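Local coordinates for protein beta-ketoacyl synthase (Burkholderia phymatum, PDB 4EWG) that probably extends acyl chains carried on acyl carrier protein, as a 3-oxoacyl-[acyl-carrier-protein] synthase of the thiolase-like superfamily, at residues A[9-14]-A[243-248]; A[228-233]-A[308-313]; A[259-264]-A[406-411]; A[271-276]-A[397-402]. One frame throughout, in Å; residues are numbered along the deposited sequence.

Interaction 1 of 4, residues A[9-14]-A[243-248]; sequences VITGMG and VLEEYE
Glu-245 and Val-9 face each other as a hydrogen-bonded antiparallel pair: Val-9 N gives a straight 2.9 Å bond to Glu-245 O, and Glu-245 N returns a more bent one to Val-9 O. One step along, Ile-10 and Leu-244 form a non-hydrogen-bonded pair, and Thr-11 N then reaches Val-243 O at 3.0 Å. Val-243 N meets Gly-12 O at 2.7 Å.

Glu-245 CB sits 3.8 Å from Thr-11 OG1. CG leaves anti to the backbone N (chi1 -178°) and the chain stays extended, which carries the carboxylate over to Thr-11, whose side chain it crosses at about a right angle. There CD passes the threonine methyl, and OE1 accepts the Thr-11 OG1 hydrogen bond at 2.7 Å, the hydroxyl lying nearly in line with the carboxylate C-O; the same oxygen is 3.3 Å from Thr-11 CG2. The other oxygen, OE2, turns to a salt bridge with Arg-253 and a hydrogen bond from His-249 ND1. Both carboxylate oxygens are thus held, fixing the group's rotation.

This pairing joins strands 8-16 and 238-246 near the middle of the mixed sheet of the thiolase-like fold. His-249 is a calcium ligand in a structure of this protein, although no calcium is bound to this chain, so Glu-245 is placed to act as a second-shell partner, probably orienting that imidazole. On the opposite face, Ile-10 and Leu-244 lie under different helices, 344-358 and 170-183.

Where strand 238-246 gives way to helix 247-252, Tyr-247 CD1 packs on Val-9 CG1 at 3.7 Å, and the same ring makes a cation-pi contact with Arg-7.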
loop_
_atom_site.group_PDB
_atom_site.type_symbol
_atom_site.label_atom_id
_atom_site.label_comp_id
_atom_site.label_asym_id
_atom_site.label_seq_id
_atom_site.Cartn_x
_atom_site.Cartn_y
_atom_site.Cartn_z
ATOM N N VAL A 9 -7.291 -21.444 2.398
ATOM C CA VAL A 9 -8.345 -21.512 3.382
ATOM C C VAL A 9 -8.048 -20.543 4.527
ATOM O O VAL A 9 -6.935 -20.067 4.701
ATOM C CB VAL A 9 -8.523 -22.958 3.963
ATOM C CG1 VAL A 9 -8.949 -23.932 2.886
ATOM C CG2 VAL A 9 -7.245 -23.444 4.690
ATOM N N ILE A 10 -9.069 -20.265 5.295
ATOM C CA ILE A 10 -9.002 -19.345 6.399
ATOM C C ILE A 10 -9.088 -20.143 7.673
ATOM O O ILE A 10 -10.110 -20.737 7.950
ATOM C CB ILE A 10 -10.192 -18.358 6.361
ATOM C CG1 ILE A 10 -10.056 -17.421 5.163
ATOM C CG2 ILE A 10 -10.266 -17.542 7.645
ATOM C CD1 ILE A 10 -11.370 -16.879 4.688
ATOM N N THR A 11 -8.026 -20.125 8.457
ATOM C CA THR A 11 -7.948 -20.976 9.685
ATOM C C THR A 11 -7.937 -20.149 10.971
ATOM O O THR A 11 -7.937 -20.710 12.062
ATOM C CB THR A 11 -6.685 -21.826 9.632
ATOM O OG1 THR A 11 -5.577 -20.959 9.362
ATOM C CG2 THR A 11 -6.762 -22.812 8.492
ATOM N N GLY A 12 -7.940 -18.815 10.838
ATOM C CA GLY A 12 -8.023 -17.898 11.987
ATOM C C GLY A 12 -8.808 -16.634 11.652
ATOM O O GLY A 12 -8.632 -16.066 10.568
ATOM N N MET A 13 -9.701 -16.207 12.556
ATOM C CA MET A 13 -10.445 -14.940 12.401
ATOM C C MET A 13 -10.536 -14.247 13.746
ATOM O O MET A 13 -10.767 -14.897 14.780
ATOM C CB MET A 13 -11.877 -15.168 11.879
ATOM C CG MET A 13 -11.972 -16.153 10.745
ATOM S SD MET A 13 -13.577 -16.211 9.904
ATOM C CE MET A 13 -14.649 -16.703 11.261
ATOM N N GLY A 14 -10.375 -12.932 13.739
ATOM C CA GLY A 14 -10.496 -12.136 14.927
ATOM C C GLY A 14 -10.451 -10.650 14.627
ATOM O O GLY A 14 -10.021 -10.217 13.561
ATOM N N VAL A 243 -6.431 -15.211 9.180
ATOM C CA VAL A 243 -5.261 -16.044 8.913
ATOM C C VAL A 243 -5.595 -16.883 7.651
ATOM O O VAL A 243 -6.489 -17.716 7.659
ATOM C CB VAL A 243 -4.912 -16.970 10.089
ATOM C CG1 VAL A 243 -3.771 -17.875 9.694
ATOM C CG2 VAL A 243 -4.575 -16.173 11.356
ATOM N N LEU A 244 -4.891 -16.628 6.582
ATOM C CA LEU A 244 -5.044 -17.396 5.358
ATOM C C LEU A 244 -3.936 -18.410 5.356
ATOM O O LEU A 244 -2.820 -18.130 5.835
ATOM C CB LEU A 244 -4.901 -16.506 4.104
ATOM C CG LEU A 244 -6.083 -15.667 3.602
ATOM C CD1 LEU A 244 -6.610 -14.778 4.722
ATOM C CD2 LEU A 244 -5.634 -14.811 2.406
ATOM N N GLU A 245 -4.219 -19.583 4.800
ATOM C CA GLU A 245 -3.270 -20.674 4.909
ATOM C C GLU A 245 -3.416 -21.609 3.723
ATOM O O GLU A 245 -4.534 -21.921 3.310
ATOM C CB GLU A 245 -3.528 -21.401 6.202
ATOM C CG GLU A 245 -2.585 -22.552 6.483
ATOM C CD GLU A 245 -2.683 -23.064 7.919
ATOM O OE1 GLU A 245 -3.490 -22.520 8.721
ATOM O OE2 GLU A 245 -1.944 -24.020 8.246
ATOM N N GLU A 246 -2.283 -22.044 3.175
ATOM C CA GLU A 246 -2.317 -22.998 2.081
ATOM C C GLU A 246 -3.034 -24.276 2.576
ATOM O O GLU A 246 -2.861 -24.695 3.707
ATOM C CB GLU A 246 -0.906 -23.302 1.581
ATOM C CG GLU A 246 -0.847 -24.192 0.358
ATOM C CD GLU A 246 -0.880 -25.672 0.669
ATOM O OE1 GLU A 246 -0.315 -26.083 1.694
ATOM O OE2 GLU A 246 -1.493 -26.435 -0.114
ATOM N N TYR A 247 -3.814 -24.872 1.694
ATOM C CA TYR A 247 -4.759 -25.913 2.062
ATOM C C TYR A 247 -4.103 -27.180 2.634
ATOM O O TYR A 247 -4.517 -27.657 3.682
ATOM C CB TYR A 247 -5.635 -26.233 0.850
ATOM C CG TYR A 247 -6.658 -27.346 1.044
ATOM C CD1 TYR A 247 -7.643 -27.267 2.022
ATOM C CD2 TYR A 247 -6.625 -28.492 0.221
ATOM C CE1 TYR A 247 -8.571 -28.284 2.178
ATOM C CE2 TYR A 247 -7.552 -29.521 0.372
ATOM C CZ TYR A 247 -8.516 -29.415 1.347
ATOM O OH TYR A 247 -9.417 -30.446 1.462
ATOM N N GLU A 248 -3.096 -27.727 1.956
ATOM C CA GLU A 248 -2.435 -28.958 2.455
ATOM C C GLU A 248 -1.756 -28.710 3.799
ATOM O O GLU A 248 -1.823 -29.538 4.703
ATOM C CB GLU A 248 -1.425 -29.484 1.455
ATOM C CG GLU A 248 -2.053 -29.896 0.133
ATOM C CD GLU A 248 -3.077 -30.999 0.290
ATOM O OE1 GLU A 248 -2.691 -32.053 0.800
ATOM O OE2 GLU A 248 -4.262 -30.809 -0.073
#

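Interaction 2 of 4, residues A[228-233]-A[308-313]; sequences AKRDGL and STDRGD
Gly-232 runs past the Ser-308/Thr-309 backbone with its CA 4.3 Å from that of Thr-309, and the two backbones share a single weak bond, Gly-232 N to Ser-308 O. What the loop 228-233 meets is the N-terminus of helix 310-324, with Thr-309 as its N-cap. Ser-308 and Thr-309 are the last two residues of the His-Gly-Thr-Ser-Thr sequence familiar from KAS I/II ketosynthases.

Arg-230 CG stands between the backbone N and the carbonyl carbon (chi1 70°), and from there the chain runs straight out to NE. CB passes 3.4 Å from Ser-308 OG, and CD lies over Ser-308 O. The guanidinium then presents its edge to two carbonyls of the helix start: NE bonds Thr-309 O at 2.9 Å, from above that carbonyl's plane, while NH2 meets Asp-310 O at 2.8 Å in the carbonyl plane and on a lone pair. Asp-310 OD1 lies over one face of the group. Asp-313 covers the other with its CB, and its carboxylate is turned 20° from the guanidinium plane; because OD2 lies well out of that plane, with no N-H aimed at it, the NE to OD2 salt bridge is one of charge alone. Asp-371 adds a salt bridge at NH1, so carboxylates surround the charge.

Asp-313 is itself pinned, with OD2 accepting from Phe-226 N and OD1 from Ser-308 N, while Ser-308 OG is bonded to Arg-224 N. Farther along, Leu-233 CD2 touches Thr-309 CG2 at 3.9 Å.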
loop_
_atom_site.group_PDB
_atom_site.type_symbol
_atom_site.label_atom_id
_atom_site.label_comp_id
_atom_site.label_asym_id
_atom_site.label_seq_id
_atom_site.Cartn_x
_atom_site.Cartn_y
_atom_site.Cartn_z
ATOM N N ALA A 228 -34.983 4.789 1.833
ATOM C CA ALA A 228 -35.474 6.011 1.161
ATOM C C ALA A 228 -35.215 7.253 1.979
ATOM O O ALA A 228 -35.235 8.338 1.443
ATOM C CB ALA A 228 -36.963 5.907 0.896
ATOM N N LYS A 229 -35.010 7.099 3.282
ATOM C CA LYS A 229 -34.839 8.249 4.159
ATOM C C LYS A 229 -33.402 8.416 4.605
ATOM O O LYS A 229 -33.118 9.221 5.465
ATOM C CB LYS A 229 -35.794 8.144 5.394
ATOM C CG LYS A 229 -37.289 8.250 5.064
ATOM C CD LYS A 229 -37.567 9.393 4.091
ATOM C CE LYS A 229 -39.045 9.777 3.990
ATOM N NZ LYS A 229 -39.802 8.772 3.193
ATOM N N ARG A 230 -32.476 7.661 4.022
ATOM C CA ARG A 230 -31.068 7.741 4.457
ATOM C C ARG A 230 -30.530 9.123 4.087
ATOM O O ARG A 230 -31.040 9.740 3.155
ATOM C CB ARG A 230 -30.224 6.654 3.797
ATOM C CG ARG A 230 -29.998 6.841 2.299
ATOM C CD ARG A 230 -29.272 5.639 1.715
ATOM N NE ARG A 230 -28.932 5.805 0.302
ATOM C CZ ARG A 230 -29.796 5.701 -0.711
ATOM N NH1 ARG A 230 -31.076 5.428 -0.483
ATOM N NH2 ARG A 230 -29.375 5.865 -1.965
ATOM N N ASP A 231 -29.522 9.601 4.824
ATOM C CA ASP A 231 -28.885 10.887 4.520
ATOM C C ASP A 231 -27.361 10.837 4.706
ATOM O O ASP A 231 -26.774 11.796 5.106
ATOM C CB ASP A 231 -29.451 11.982 5.433
ATOM C CG ASP A 231 -28.898 11.894 6.866
ATOM O OD1 ASP A 231 -28.850 10.776 7.447
ATOM O OD2 ASP A 231 -28.482 12.937 7.388
ATOM N N GLY A 232 -26.741 9.700 4.436
ATOM C CA GLY A 232 -25.293 9.586 4.523
ATOM C C GLY A 232 -24.796 8.511 5.455
ATOM O O GLY A 232 -25.572 7.821 6.103
ATOM N N LEU A 233 -23.469 8.384 5.506
ATOM C CA LEU A 233 -22.803 7.342 6.279
ATOM C C LEU A 233 -22.483 7.796 7.681
ATOM O O LEU A 233 -22.628 8.967 8.012
ATOM C CB LEU A 233 -21.502 6.907 5.582
ATOM C CG LEU A 233 -20.347 7.900 5.356
ATOM C CD1 LEU A 233 -19.495 8.148 6.616
ATOM C CD2 LEU A 233 -19.479 7.409 4.207
ATOM N N SER A 308 -24.618 3.715 2.910
ATOM C CA SER A 308 -25.761 4.601 3.195
ATOM C C SER A 308 -25.582 5.973 2.608
ATOM O O SER A 308 -26.295 6.879 2.997
ATOM C CB SER A 308 -26.070 4.726 4.713
ATOM O OG SER A 308 -27.340 5.342 4.935
ATOM N N THR A 309 -24.649 6.139 1.678
ATOM C CA THR A 309 -24.588 7.382 0.920
ATOM C C THR A 309 -25.652 7.366 -0.162
ATOM O O THR A 309 -26.218 6.311 -0.501
ATOM C CB THR A 309 -23.210 7.650 0.288
ATOM O OG1 THR A 309 -22.922 6.656 -0.687
ATOM C CG2 THR A 309 -22.128 7.679 1.351
ATOM N N ASP A 310 -25.933 8.536 -0.705
ATOM C CA ASP A 310 -26.942 8.636 -1.736
ATOM C C ASP A 310 -26.527 7.845 -2.993
ATOM O O ASP A 310 -27.135 6.824 -3.327
ATOM C CB ASP A 310 -27.213 10.096 -2.049
ATOM C CG ASP A 310 -28.481 10.280 -2.786
ATOM O OD1 ASP A 310 -29.553 10.111 -2.147
ATOM O OD2 ASP A 310 -28.432 10.582 -3.996
ATOM N N ARG A 311 -25.465 8.275 -3.651
ATOM C CA ARG A 311 -25.019 7.626 -4.897
ATOM C C ARG A 311 -24.435 6.215 -4.707
ATOM O O ARG A 311 -24.535 5.374 -5.608
ATOM C CB ARG A 311 -23.932 8.451 -5.563
ATOM C CG ARG A 311 -24.347 9.820 -6.025
ATOM C CD ARG A 311 -23.121 10.555 -6.538
ATOM N NE ARG A 311 -23.440 11.775 -7.267
ATOM C CZ ARG A 311 -23.932 11.825 -8.501
ATOM N NH1 ARG A 311 -24.175 10.699 -9.175
ATOM N NH2 ARG A 311 -24.183 13.022 -9.077
ATOM N N GLY A 312 -23.775 5.986 -3.563
ATOM C CA GLY A 312 -23.092 4.718 -3.300
ATOM C C GLY A 312 -24.071 3.569 -3.299
ATOM O O GLY A 312 -23.866 2.579 -3.975
ATOM N N ASP A 313 -25.156 3.722 -2.551
ATOM C CA ASP A 313 -26.140 2.684 -2.456
ATOM C C ASP A 313 -26.854 2.428 -3.797
ATOM O O ASP A 313 -27.059 1.274 -4.185
ATOM C CB ASP A 313 -27.151 3.028 -1.367
ATOM C CG ASP A 313 -26.564 2.914 0.037
ATOM O OD1 ASP A 313 -25.317 2.728 0.190
ATOM O OD2 ASP A 313 -27.370 3.002 1.009
#

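Interaction 3 of 4, residues A[259-264]-A[406-411]; sequences AEIVGF and LIFRRV
Ile-407 O is approached by two successive N-H groups, from Val-262 at 2.9 Å and, weakly, from Gly-263: a classic beta bulge in the antiparallel pairing of strands 259-268 and 402-409, within the central sheet of the thiolase-like fold.

The other backbone bonds flank it. Glu-260 and Arg-409 exchange a pair, with Arg-409 N to Glu-260 O the shorter at 2.7 Å, and past the bulge Ile-407 N bonds Gly-263 O.

Among apolar side chains, the bulge turns Val-262 across Ile-407 at about a right angle. With chi1 at -72° CG1 sits anti to the carbonyl carbon, which leaves Val-262 CG2 between the backbone N and the carbonyl carbon and pressed against Ile-407 CG2 at 3.4 Å, tighter than usual for carbons. Ile-261 and Phe-408 point the same way on the face toward helices 170-183 and 344-358, and Ile-261 CG1 lies in the plane of the Phe-408 ring, 3.9 Å from CE1. Next along this face, Leu-406 CD2 touches Phe-264 CD1 at 3.5 Å; Phe-264 also packs on Arg-160 of the second subunit.

Charged groups lie on the Ile-407 face of the sheet. Glu-260 and Arg-409 extend side by side with their flat ends only 10° apart, yet do not pair: Glu-260 OE1 forms its salt bridge with Arg-7. What it meets of Arg-409 is the aliphatic stem, OE1 to CD at 3.9 Å.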
loop_
_atom_site.group_PDB
_atom_site.type_symbol
_atom_site.label_atom_id
_atom_site.label_comp_id
_atom_site.label_asym_id
_atom_site.label_seq_id
_atom_site.Cartn_x
_atom_site.Cartn_y
_atom_site.Cartn_z
ATOM N N ALA A 259 -13.402 -21.431 6.242
ATOM C CA ALA A 259 -13.907 -21.240 4.867
ATOM C C ALA A 259 -12.746 -21.385 3.919
ATOM O O ALA A 259 -11.588 -21.459 4.346
ATOM C CB ALA A 259 -14.548 -19.869 4.697
ATOM N N GLU A 260 -13.056 -21.454 2.626
ATOM C CA GLU A 260 -12.044 -21.427 1.576
ATOM C C GLU A 260 -12.305 -20.186 0.741
ATOM O O GLU A 260 -13.458 -19.849 0.475
ATOM C CB GLU A 260 -12.117 -22.686 0.692
ATOM C CG GLU A 260 -11.217 -22.637 -0.530
ATOM C CD GLU A 260 -11.176 -23.940 -1.323
ATOM O OE1 GLU A 260 -12.079 -24.798 -1.167
ATOM O OE2 GLU A 260 -10.236 -24.101 -2.113
ATOM N N ILE A 261 -11.238 -19.518 0.323
ATOM C CA ILE A 261 -11.363 -18.367 -0.559
ATOM C C ILE A 261 -11.242 -18.891 -1.940
ATOM O O ILE A 261 -10.226 -19.562 -2.258
ATOM C CB ILE A 261 -10.239 -17.345 -0.372
ATOM C CG1 ILE A 261 -10.129 -16.920 1.083
ATOM C CG2 ILE A 261 -10.468 -16.127 -1.283
ATOM C CD1 ILE A 261 -8.929 -16.009 1.316
ATOM N N VAL A 262 -12.258 -18.631 -2.769
ATOM C CA VAL A 262 -12.287 -19.219 -4.115
ATOM C C VAL A 262 -12.221 -18.204 -5.243
ATOM O O VAL A 262 -11.876 -18.564 -6.364
ATOM C CB VAL A 262 -13.494 -20.178 -4.313
ATOM C CG1 VAL A 262 -13.282 -21.484 -3.506
ATOM C CG2 VAL A 262 -14.817 -19.522 -3.931
ATOM N N GLY A 263 -12.499 -16.930 -4.968
ATOM C CA GLY A 263 -12.339 -15.895 -5.977
ATOM C C GLY A 263 -12.077 -14.516 -5.450
ATOM O O GLY A 263 -12.536 -14.129 -4.359
ATOM N N PHE A 264 -11.325 -13.753 -6.223
ATOM C CA PHE A 264 -11.075 -12.370 -5.906
ATOM C C PHE A 264 -11.067 -11.566 -7.176
ATOM O O PHE A 264 -10.357 -11.903 -8.102
ATOM C CB PHE A 264 -9.735 -12.240 -5.185
ATOM C CG PHE A 264 -9.296 -10.831 -4.961
ATOM C CD1 PHE A 264 -10.088 -9.947 -4.256
ATOM C CD2 PHE A 264 -8.048 -10.394 -5.418
ATOM C CE1 PHE A 264 -9.672 -8.646 -4.031
ATOM C CE2 PHE A 264 -7.620 -9.103 -5.168
ATOM C CZ PHE A 264 -8.441 -8.222 -4.489
ATOM N N LEU A 406 -14.993 -10.472 -3.107
ATOM C CA LEU A 406 -14.418 -11.694 -2.545
ATOM C C LEU A 406 -15.461 -12.757 -2.537
ATOM O O LEU A 406 -16.588 -12.496 -2.090
ATOM C CB LEU A 406 -13.952 -11.449 -1.116
ATOM C CG LEU A 406 -12.687 -10.612 -0.992
ATOM C CD1 LEU A 406 -12.577 -10.023 0.440
ATOM C CD2 LEU A 406 -11.464 -11.434 -1.398
ATOM N N ILE A 407 -15.090 -13.963 -2.966
ATOM C CA ILE A 407 -15.958 -15.114 -2.860
ATOM C C ILE A 407 -15.383 -16.181 -1.895
ATOM O O ILE A 407 -14.250 -16.682 -2.080
ATOM C CB ILE A 407 -16.228 -15.765 -4.244
ATOM C CG1 ILE A 407 -16.899 -14.748 -5.187
ATOM C CG2 ILE A 407 -17.131 -16.995 -4.079
ATOM C CD1 ILE A 407 -17.068 -15.202 -6.633
ATOM N N PHE A 408 -16.205 -16.552 -0.892
ATOM C CA PHE A 408 -15.862 -17.572 0.076
ATOM C C PHE A 408 -16.724 -18.838 -0.140
ATOM O O PHE A 408 -17.946 -18.765 -0.350
ATOM C CB PHE A 408 -16.075 -17.047 1.499
ATOM C CG PHE A 408 -15.310 -15.811 1.795
ATOM C CD1 PHE A 408 -13.931 -15.825 1.791
ATOM C CD2 PHE A 408 -15.963 -14.617 2.044
ATOM C CE1 PHE A 408 -13.203 -14.677 2.038
ATOM C CE2 PHE A 408 -15.240 -13.456 2.299
ATOM C CZ PHE A 408 -13.858 -13.489 2.298
ATOM N N ARG A 409 -16.080 -19.984 -0.074
ATOM C CA ARG A 409 -16.773 -21.249 -0.220
ATOM C C ARG A 409 -17.064 -21.849 1.155
ATOM O O ARG A 409 -16.218 -21.823 2.063
ATOM C CB ARG A 409 -15.950 -22.230 -1.061
ATOM C CG ARG A 409 -16.495 -23.628 -0.968
ATOM C CD ARG A 409 -15.883 -24.622 -1.923
ATOM N NE ARG A 409 -16.858 -25.682 -2.063
ATOM C CZ ARG A 409 -16.796 -26.636 -2.976
ATOM N NH1 ARG A 409 -15.764 -26.718 -3.810
ATOM N NH2 ARG A 409 -17.758 -27.531 -3.037
ATOM N N ARG A 410 -18.273 -22.375 1.312
ATOM C CA ARG A 410 -18.671 -23.057 2.559
ATOM C C ARG A 410 -17.750 -24.212 2.800
ATOM O O ARG A 410 -17.338 -24.873 1.876
ATOM C CB ARG A 410 -20.127 -23.553 2.444
ATOM C CG ARG A 410 -20.747 -24.079 3.737
ATOM C CD ARG A 410 -21.119 -22.962 4.693
ATOM N NE ARG A 410 -21.866 -23.452 5.855
ATOM C CZ ARG A 410 -23.200 -23.591 5.929
ATOM N NH1 ARG A 410 -24.010 -23.278 4.909
ATOM N NH2 ARG A 410 -23.745 -24.054 7.046
ATOM N N VAL A 411 -17.394 -24.432 4.047
ATOM C CA VAL A 411 -16.708 -25.660 4.455
ATOM C C VAL A 411 -17.591 -26.238 5.543
ATOM O O VAL A 411 -17.628 -25.725 6.670
ATOM C CB VAL A 411 -15.306 -25.417 4.997
ATOM C CG1 VAL A 411 -14.821 -26.679 5.756
ATOM C CG2 VAL A 411 -14.376 -24.993 3.845
#

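Interaction 4 of 4, residues A[271-276]-A[397-402]; sequences AHMTQP and FAFGGI
Gly-400 N makes a 2.8 Å hydrogen bond to Met-273 O, moderately straight at 154°, and it is the one backbone bond that ties the loop 271-276 to the turn 399-401. The donor is tilted from the carbonyl plane by 20°. The Met-273 side chain starts away from the turn and then folds back: CG is anti to the backbone N (chi1 -171°), and bends at chi2 and chi3 place SD 3.8 Å from Gly-400 CA, so the thioether and the carbonyl of one residue both meet the same glycine.

Next to it, Thr-274 lies side by side with Phe-399, the two pointing the same way, and Thr-274 CG2 touches Phe-399 CE1 at 3.9 Å. The loop is stiffened from within by His-272, whose ND1 accepts the N-H of Thr-274 at 3.0 Å close to the ring plane, while Gln-275 CG rests over one face of that imidazole.

The second subunit closes over this region. Its Tyr-139 meets the Phe-399 ring edge-to-face, and its Leu-153 packs on Met-273, so the contact lies at the dimer interface.

On the turn side, Ala-398 N bonds Ile-402 O at 2.8 Å, linking the strands 391-398 and 402-409. Phe-399 and Gly-400 have the backbone angles of a type II turn, and both glycines take positive phi. This Phe-Gly-Gly turn, with the His-Met-Thr loop beside it, matches the pair of gating loops of FabF-type KAS enzymes, in which Phe-399 probably corresponds to the gatekeeper phenylalanine at the acyl pocket.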
loop_
_atom_site.group_PDB
_atom_site.type_symbol
_atom_site.label_atom_id
_atom_site.label_comp_id
_atom_site.label_asym_id
_atom_site.label_seq_id
_atom_site.Cartn_x
_atom_site.Cartn_y
_atom_site.Cartn_z
ATOM N N ALA A 271 -13.061 6.710 -13.634
ATOM C CA ALA A 271 -13.997 7.730 -14.037
ATOM C C ALA A 271 -13.924 8.843 -13.045
ATOM O O ALA A 271 -13.542 9.932 -13.393
ATOM C CB ALA A 271 -15.427 7.169 -14.129
ATOM N N HIS A 272 -14.317 8.580 -11.809
ATOM C CA HIS A 272 -14.368 9.617 -10.770
ATOM C C HIS A 272 -13.685 9.208 -9.478
ATOM O O HIS A 272 -13.558 7.995 -9.145
ATOM C CB HIS A 272 -15.820 9.979 -10.494
ATOM C CG HIS A 272 -16.004 11.366 -9.932
ATOM N ND1 HIS A 272 -15.953 11.635 -8.594
ATOM C CD2 HIS A 272 -16.226 12.589 -10.568
ATOM C CE1 HIS A 272 -16.151 12.948 -8.400
ATOM N NE2 HIS A 272 -16.315 13.532 -9.608
ATOM N N MET A 273 -13.243 10.226 -8.736
ATOM C CA MET A 273 -12.570 10.021 -7.457
ATOM C C MET A 273 -13.541 9.538 -6.345
ATOM O O MET A 273 -13.157 8.752 -5.474
ATOM C CB MET A 273 -11.881 11.311 -7.013
ATOM C CG MET A 273 -10.982 11.142 -5.799
ATOM S SD MET A 273 -9.553 10.066 -6.131
ATOM C CE MET A 273 -8.713 11.113 -7.380
ATOM N N THR A 274 -14.786 10.028 -6.367
ATOM C CA THR A 274 -15.747 9.732 -5.291
ATOM C C THR A 274 -17.087 9.154 -5.793
ATOM O O THR A 274 -17.662 8.283 -5.162
ATOM C CB THR A 274 -16.004 10.981 -4.391
ATOM O OG1 THR A 274 -16.557 12.048 -5.169
ATOM C CG2 THR A 274 -14.703 11.447 -3.737
ATOM N N GLN A 275 -17.588 9.666 -6.909
ATOM C CA GLN A 275 -18.809 9.121 -7.508
ATOM C C GLN A 275 -18.546 7.732 -8.144
ATOM O O GLN A 275 -17.734 7.615 -9.038
ATOM C CB GLN A 275 -19.388 10.076 -8.570
ATOM C CG GLN A 275 -19.658 11.533 -8.122
ATOM C CD GLN A 275 -20.372 12.358 -9.198
ATOM O OE1 GLN A 275 -20.751 11.832 -10.230
ATOM N NE2 GLN A 275 -20.546 13.673 -8.953
ATOM N N PRO A 276 -19.249 6.687 -7.691
ATOM C CA PRO A 276 -19.040 5.339 -8.232
ATOM C C PRO A 276 -19.733 5.078 -9.574
ATOM O O PRO A 276 -20.815 5.592 -9.808
ATOM C CB PRO A 276 -19.619 4.445 -7.139
ATOM C CG PRO A 276 -20.644 5.263 -6.484
ATOM C CD PRO A 276 -20.223 6.693 -6.590
ATOM N N PHE A 397 -16.277 -1.051 -2.157
ATOM C CA PHE A 397 -16.037 -0.069 -3.215
ATOM C C PHE A 397 -15.524 1.152 -2.553
ATOM O O PHE A 397 -16.165 1.640 -1.648
ATOM C CB PHE A 397 -17.348 0.242 -3.963
ATOM C CG PHE A 397 -18.039 -0.972 -4.458
ATOM C CD1 PHE A 397 -17.562 -1.651 -5.572
ATOM C CD2 PHE A 397 -19.133 -1.468 -3.813
ATOM C CE1 PHE A 397 -18.185 -2.797 -6.038
ATOM C CE2 PHE A 397 -19.764 -2.621 -4.276
ATOM C CZ PHE A 397 -19.293 -3.276 -5.380
ATOM N N ALA A 398 -14.429 1.698 -3.054
ATOM C CA ALA A 398 -13.649 2.643 -2.310
ATOM C C ALA A 398 -13.330 3.929 -3.094
ATOM O O ALA A 398 -13.559 4.041 -4.298
ATOM C CB ALA A 398 -12.364 1.966 -1.878
ATOM N N PHE A 399 -12.789 4.892 -2.366
ATOM C CA PHE A 399 -12.149 6.062 -2.937
ATOM C C PHE A 399 -11.330 5.746 -4.162
ATOM O O PHE A 399 -10.646 4.713 -4.210
ATOM C CB PHE A 399 -11.176 6.640 -1.921
ATOM C CG PHE A 399 -11.663 7.875 -1.269
ATOM C CD1 PHE A 399 -11.522 9.083 -1.879
ATOM C CD2 PHE A 399 -12.240 7.805 -0.021
ATOM C CE1 PHE A 399 -11.987 10.227 -1.265
ATOM C CE2 PHE A 399 -12.704 8.935 0.611
ATOM C CZ PHE A 399 -12.587 10.148 -0.019
ATOM N N GLY A 400 -11.383 6.642 -5.140
ATOM C CA GLY A 400 -10.694 6.424 -6.390
ATOM C C GLY A 400 -11.364 5.384 -7.292
ATOM O O GLY A 400 -10.797 4.985 -8.304
ATOM N N GLY A 401 -12.557 4.939 -6.935
ATOM C CA GLY A 401 -13.252 3.953 -7.739
ATOM C C GLY A 401 -12.646 2.559 -7.659
ATOM O O GLY A 401 -12.852 1.764 -8.579
ATOM N N ILE A 402 -11.896 2.267 -6.582
ATOM C CA ILE A 402 -11.285 0.945 -6.380
ATOM C C ILE A 402 -12.353 -0.033 -5.928
ATOM O O ILE A 402 -12.985 0.172 -4.867
ATOM C CB ILE A 402 -10.166 0.977 -5.317
ATOM C CG1 ILE A 402 -8.970 1.787 -5.838
ATOM C CG2 ILE A 402 -9.727 -0.423 -4.931
ATOM C CD1 ILE A 402 -7.969 2.185 -4.756
#

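Overall arrangement
Interactions 1 and 3 are neighbouring seams of one sheet, their centres 11 Å apart. Strands 8-16 and 259-268 join them through a probable hydrogen bond, Ile-10 N to Ala-259 O at 2.9 Å. His-249, a calcium ligand in a structure of this protein though unoccupied in this chain, lies at the interaction 1 end, whereas interaction 4, with Ala-398 against Cys-168, probably borders the acyl pocket. Strand 402-409 leads back from interaction 3 to the hairpin of interaction 4, about 25 Å away between centres. Interaction 2 stands beyond it, 35 Å from interaction 1 centre to centre; it meets interaction 4 where Arg-311 CZ lies 3.6 Å from Gln-275 OE1 and Pro-276 packs on Gly-312.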